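Glutamate--tRNA ligase (Methanothermobacter thermautotrophicus, PDB 3AII) attaches glutamate to tRNA in an ATP-dependent reaction that passes through Glu-AMP, as an archaeal non-discriminating class I synthetase. Local coordinates at residues R438-G450 / S489-E501. Residues are numbered along the deposited sequence; the frame is centred on the assembly and turned at random.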
loop_
_atom_site.group_PDB
_atom_site.type_symbol
_atom_site.label_atom_id
_atom_site.label_comp_id
_atom_site.label_asym_id
_atom_site.label_seq_id
_atom_site.Cartn_x
_atom_site.Cartn_y
_atom_site.Cartn_z
ATOM N N ARG A 438 22.456 -17.600 -21.947
ATOM C CA ARG A 438 21.514 -17.902 -23.028
ATOM C C ARG A 438 22.274 -18.106 -24.332
ATOM O O ARG A 438 23.316 -17.490 -24.560
ATOM C CB ARG A 438 20.510 -16.758 -23.218
ATOM C CG ARG A 438 19.729 -16.361 -21.990
ATOM C CD ARG A 438 20.026 -14.920 -21.582
ATOM N NE ARG A 438 19.474 -13.971 -22.558
ATOM C CZ ARG A 438 19.700 -12.665 -22.520
ATOM N NH1 ARG A 438 19.127 -11.867 -23.412
ATOM N NH2 ARG A 438 20.506 -12.161 -21.596
ATOM N N VAL A 439 21.755 -18.982 -25.189
ATOM C CA VAL A 439 22.320 -19.215 -26.507
ATOM C C VAL A 439 21.245 -18.896 -27.500
ATOM O O VAL A 439 20.170 -19.502 -27.491
ATOM C CB VAL A 439 22.782 -20.668 -26.688
ATOM C CG1 VAL A 439 23.424 -20.863 -28.056
ATOM C CG2 VAL A 439 23.763 -21.019 -25.569
ATOM N N LEU A 440 21.528 -17.912 -28.334
ATOM C CA LEU A 440 20.579 -17.453 -29.340
ATOM C C LEU A 440 21.135 -17.780 -30.706
ATOM O O LEU A 440 22.268 -17.417 -31.023
ATOM C CB LEU A 440 20.391 -15.947 -29.235
ATOM C CG LEU A 440 19.836 -15.450 -27.899
ATOM C CD1 LEU A 440 19.566 -13.964 -27.931
ATOM C CD2 LEU A 440 18.565 -16.191 -27.581
ATOM N N GLU A 441 20.337 -18.468 -31.511
ATOM C CA GLU A 441 20.784 -18.898 -32.818
ATOM C C GLU A 441 20.221 -17.976 -33.902
ATOM O O GLU A 441 19.036 -18.039 -34.234
ATOM C CB GLU A 441 20.351 -20.342 -33.077
ATOM C CG GLU A 441 20.825 -21.346 -32.035
ATOM C CD GLU A 441 22.254 -21.812 -32.247
ATOM O OE1 GLU A 441 22.946 -21.283 -33.161
ATOM O OE2 GLU A 441 22.680 -22.724 -31.495
ATOM N N LEU A 442 21.073 -17.117 -34.445
ATOM C CA LEU A 442 20.670 -16.243 -35.538
ATOM C C LEU A 442 20.867 -16.997 -36.856
ATOM O O LEU A 442 21.993 -17.359 -37.206
ATOM C CB LEU A 442 21.524 -14.973 -35.510
ATOM C CG LEU A 442 21.392 -14.102 -36.758
ATOM C CD1 LEU A 442 19.986 -13.542 -36.835
ATOM C CD2 LEU A 442 22.437 -12.987 -36.760
ATOM N N ARG A 443 19.775 -17.258 -37.571
ATOM C CA ARG A 443 19.838 -18.113 -38.767
ATOM C C ARG A 443 19.397 -17.382 -40.022
ATOM O O ARG A 443 19.934 -17.621 -41.111
ATOM C CB ARG A 443 18.967 -19.365 -38.604
ATOM C CG ARG A 443 19.545 -20.437 -37.705
ATOM C CD ARG A 443 18.604 -21.631 -37.614
ATOM N NE ARG A 443 18.443 -22.311 -38.898
ATOM C CZ ARG A 443 17.629 -23.343 -39.100
ATOM N NH1 ARG A 443 16.895 -23.818 -38.101
ATOM N NH2 ARG A 443 17.548 -23.902 -40.302
ATOM N N GLY A 444 18.391 -16.524 -39.883
ATOM C CA GLY A 444 17.924 -15.729 -41.007
ATOM C C GLY A 444 16.994 -14.598 -40.611
ATOM O O GLY A 444 17.281 -13.435 -40.877
ATOM N N GLU A 445 15.880 -14.932 -39.967
ATOM C CA GLU A 445 14.893 -13.921 -39.594
ATOM C C GLU A 445 14.963 -13.602 -38.106
ATOM O O GLU A 445 15.269 -14.471 -37.287
ATOM C CB GLU A 445 13.476 -14.393 -39.931
ATOM C CG GLU A 445 13.153 -14.372 -41.425
ATOM C CD GLU A 445 11.765 -14.906 -41.710
ATOM O OE1 GLU A 445 11.417 -15.972 -41.160
ATOM O OE2 GLU A 445 11.026 -14.261 -42.484
ATOM N N VAL A 446 14.675 -12.354 -37.766
ATOM C CA VAL A 446 14.601 -11.943 -36.364
ATOM C C VAL A 446 13.375 -11.089 -36.128
ATOM O O VAL A 446 12.804 -10.517 -37.064
ATOM C CB VAL A 446 15.833 -11.117 -35.927
ATOM C CG1 VAL A 446 17.100 -11.908 -36.096
ATOM C CG2 VAL A 446 15.919 -9.779 -36.714
ATOM N N TYR A 447 12.967 -11.003 -34.867
ATOM C CA TYR A 447 11.997 -10.000 -34.462
ATOM C C TYR A 447 12.726 -8.841 -33.800
ATOM O O TYR A 447 13.547 -9.051 -32.898
ATOM C CB TYR A 447 10.997 -10.598 -33.472
ATOM C CG TYR A 447 10.033 -11.596 -34.077
ATOM C CD1 TYR A 447 10.217 -12.959 -33.895
ATOM C CD2 TYR A 447 8.911 -11.168 -34.786
ATOM C CE1 TYR A 447 9.328 -13.880 -34.427
ATOM C CE2 TYR A 447 8.015 -12.082 -35.324
ATOM C CZ TYR A 447 8.226 -13.434 -35.131
ATOM O OH TYR A 447 7.338 -14.354 -35.650
ATOM N N LEU A 448 12.454 -7.619 -34.253
ATOM C CA LEU A 448 12.973 -6.428 -33.584
ATOM C C LEU A 448 11.833 -5.638 -32.967
ATOM O O LEU A 448 10.728 -5.610 -33.512
ATOM C CB LEU A 448 13.700 -5.503 -34.563
ATOM C CG LEU A 448 14.901 -6.043 -35.320
ATOM C CD1 LEU A 448 15.545 -4.920 -36.150
ATOM C CD2 LEU A 448 15.902 -6.616 -34.357
ATOM N N PRO A 449 12.096 -4.980 -31.834
ATOM C CA PRO A 449 11.058 -4.131 -31.237
ATOM C C PRO A 449 10.700 -3.013 -32.196
ATOM O O PRO A 449 11.586 -2.300 -32.660
ATOM C CB PRO A 449 11.730 -3.568 -29.978
ATOM C CG PRO A 449 13.206 -3.741 -30.203
ATOM C CD PRO A 449 13.365 -4.944 -31.086
ATOM N N GLY A 450 9.419 -2.875 -32.510
ATOM C CA GLY A 450 9.012 -1.974 -33.576
ATOM C C GLY A 450 8.903 -0.505 -33.214
ATOM O O GLY A 450 8.899 0.348 -34.099
ATOM N N SER A 489 23.438 1.754 -33.417
ATOM C CA SER A 489 22.703 1.769 -32.155
ATOM C C SER A 489 22.413 0.339 -31.702
ATOM O O SER A 489 22.031 -0.497 -32.516
ATOM C CB SER A 489 21.389 2.534 -32.308
ATOM O OG SER A 489 21.628 3.923 -32.447
ATOM N N MET A 490 22.588 0.058 -30.412
ATOM C CA MET A 490 22.312 -1.293 -29.906
ATOM C C MET A 490 20.815 -1.548 -29.911
ATOM O O MET A 490 20.018 -0.653 -29.617
ATOM C CB MET A 490 22.841 -1.477 -28.475
ATOM C CG MET A 490 24.334 -1.290 -28.313
ATOM S SD MET A 490 25.307 -2.590 -29.095
ATOM C CE MET A 490 24.883 -4.018 -28.112
ATOM N N ILE A 491 20.425 -2.782 -30.220
ATOM C CA ILE A 491 19.020 -3.144 -30.193
ATOM C C ILE A 491 18.880 -4.594 -29.746
ATOM O O ILE A 491 19.669 -5.462 -30.142
ATOM C CB ILE A 491 18.307 -2.894 -31.563
ATOM C CG1 ILE A 491 16.780 -2.937 -31.391
ATOM C CG2 ILE A 491 18.759 -3.892 -32.610
ATOM C CD1 ILE A 491 16.009 -2.408 -32.603
ATOM N N HIS A 492 17.881 -4.859 -28.907
ATOM C CA HIS A 492 17.611 -6.246 -28.537
ATOM C C HIS A 492 16.805 -6.891 -29.653
ATOM O O HIS A 492 16.293 -6.197 -30.543
ATOM C CB HIS A 492 16.939 -6.369 -27.156
ATOM C CG HIS A 492 15.652 -5.614 -27.019
ATOM N ND1 HIS A 492 15.593 -4.239 -27.001
ATOM C CD2 HIS A 492 14.379 -6.048 -26.834
ATOM C CE1 HIS A 492 14.338 -3.854 -26.839
ATOM N NE2 HIS A 492 13.582 -4.934 -26.735
ATOM N N TRP A 493 16.720 -8.212 -29.625
ATOM C CA TRP A 493 16.227 -8.971 -30.773
ATOM C C TRP A 493 15.901 -10.401 -30.359
ATOM O O TRP A 493 16.400 -10.897 -29.343
ATOM C CB TRP A 493 17.271 -8.955 -31.909
ATOM C CG TRP A 493 18.563 -9.605 -31.493
ATOM C CD1 TRP A 493 19.547 -9.062 -30.705
ATOM C CD2 TRP A 493 18.976 -10.936 -31.795
ATOM N NE1 TRP A 493 20.568 -9.983 -30.530
ATOM C CE2 TRP A 493 20.232 -11.138 -31.182
ATOM C CE3 TRP A 493 18.415 -11.977 -32.539
ATOM C CZ2 TRP A 493 20.925 -12.355 -31.283
ATOM C CZ3 TRP A 493 19.109 -13.174 -32.645
ATOM C CH2 TRP A 493 20.353 -13.348 -32.022
ATOM N N VAL A 494 15.041 -11.052 -31.133
ATOM C CA VAL A 494 14.650 -12.432 -30.875
ATOM C C VAL A 494 14.723 -13.258 -32.166
ATOM O O VAL A 494 14.146 -12.871 -33.181
ATOM C CB VAL A 494 13.212 -12.499 -30.326
ATOM C CG1 VAL A 494 12.842 -13.944 -30.005
ATOM C CG2 VAL A 494 13.061 -11.609 -29.068
ATOM N N PRO A 495 15.439 -14.396 -32.138
ATOM C CA PRO A 495 15.474 -15.287 -33.305
ATOM C C PRO A 495 14.055 -15.695 -33.690
ATOM O O PRO A 495 13.274 -16.080 -32.820
ATOM C CB PRO A 495 16.245 -16.513 -32.797
ATOM C CG PRO A 495 17.051 -16.032 -31.636
ATOM C CD PRO A 495 16.285 -14.874 -31.026
ATOM N N ALA A 496 13.715 -15.627 -34.970
ATOM C CA ALA A 496 12.325 -15.851 -35.360
ATOM C C ALA A 496 11.860 -17.287 -35.113
ATOM O O ALA A 496 10.702 -17.521 -34.744
ATOM C CB ALA A 496 12.115 -15.471 -36.810
ATOM N N GLU A 497 12.759 -18.245 -35.315
ATOM C CA GLU A 497 12.378 -19.654 -35.320
ATOM C C GLU A 497 11.846 -20.135 -33.976
ATOM O O GLU A 497 10.965 -20.997 -33.913
ATOM C CB GLU A 497 13.556 -20.533 -35.752
ATOM C CG GLU A 497 13.891 -20.441 -37.236
ATOM C CD GLU A 497 14.820 -19.285 -37.594
ATOM O OE1 GLU A 497 15.186 -18.476 -36.711
ATOM O OE2 GLU A 497 15.193 -19.194 -38.781
ATOM N N SER A 498 12.381 -19.575 -32.899
ATOM C CA SER A 498 12.103 -20.103 -31.565
ATOM C C SER A 498 11.410 -19.113 -30.627
ATOM O O SER A 498 11.245 -19.397 -29.446
ATOM C CB SER A 498 13.404 -20.579 -30.935
ATOM O OG SER A 498 14.342 -19.515 -30.890
ATOM N N ALA A 499 10.988 -17.980 -31.175
ATOM C CA ALA A 499 10.347 -16.915 -30.422
ATOM C C ALA A 499 9.049 -17.384 -29.774
ATOM O O ALA A 499 8.304 -18.181 -30.366
ATOM C CB ALA A 499 10.070 -15.744 -31.352
ATOM N N LEU A 500 8.787 -16.887 -28.572
ATOM C CA LEU A 500 7.584 -17.220 -27.822
ATOM C C LEU A 500 6.684 -16.007 -27.673
ATOM O O LEU A 500 7.156 -14.892 -27.481
ATOM C CB LEU A 500 7.973 -17.691 -26.423
ATOM C CG LEU A 500 8.879 -18.917 -26.354
ATOM C CD1 LEU A 500 9.303 -19.160 -24.897
ATOM C CD2 LEU A 500 8.141 -20.109 -26.902
ATOM N N GLU A 501 5.376 -16.221 -27.721
ATOM C CA GLU A 501 4.453 -15.119 -27.500
ATOM C C GLU A 501 4.507 -14.694 -26.034
ATOM O O GLU A 501 4.563 -15.533 -25.131
ATOM C CB GLU A 501 3.026 -15.523 -27.875
ATOM C CG GLU A 501 2.857 -15.882 -29.333
ATOM C CD GLU A 501 3.119 -14.704 -30.250
ATOM O OE1 GLU A 501 3.863 -14.873 -31.239
ATOM O OE2 GLU A 501 2.585 -13.610 -29.976
HETATM O O HOH W 1 17.066 -19.634 -34.810
HETATM O O HOH W 2 16.983 -16.573 -37.263
HETATM O O HOH W 3 14.989 -17.488 -40.566
HETATM O O HOH W 4 8.308 -16.665 -35.902
#
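Tyr447 and Val494 form a hydrogen-bonded antiparallel pair, gripped by Tyr447 N to Val494 O (2.8 Å, nearly straight at 171°) and Val494 N to Tyr447 O, and Ala496 N adds a third bond to Glu445 O. The Trp493 indole packs among Leu440 and Leu442 of strand 437-442 and Val446 of strand 445-449. Its CG takes the position between backbone N and carbonyl carbon (chi1 62°), which brings the indole against the side chains of both strands: Leu440 CD1 lies over one face near the rim, Leu442 CB approaches Trp493 CH2 obliquely, and Val446 CG1 meets Trp493 CE3 at 3.8 Å. Leu448 CD2 packs on Trp493 CB, while the indole NE1 is hydrogen-bonded to Ile461 O. Replacing the Trp493 indole with an alanine side chain is likely to open a gap beside Leu440, Leu442 and Val446 and leave Ile461 O without its NE1 donor. Farther along, Pro449 CG sits over the His492 ring in a CH-pi contact, 3.8 Å from the centroid, and His492 ND1 bonds to Arg533. Tyr447 CE1 touches Ala499 CB at 3.7 Å, and a water joins the Tyr447 hydroxyl to Ala496 O. At the turn, Glu497 bends at chi2 (85°) so that its carboxylate receives three waters, which reach Glu441 O, Arg443 N, Glu445 O and Glu445 N; Arg443 NE stays 4.5 Å from Glu497 OE2, beyond a salt bridge. Within the anticodon-binding region, the contact thus joins an apolar cluster around the indole to a hydrated edge where one carboxylate, through water, serves the backbone of residues 441-445.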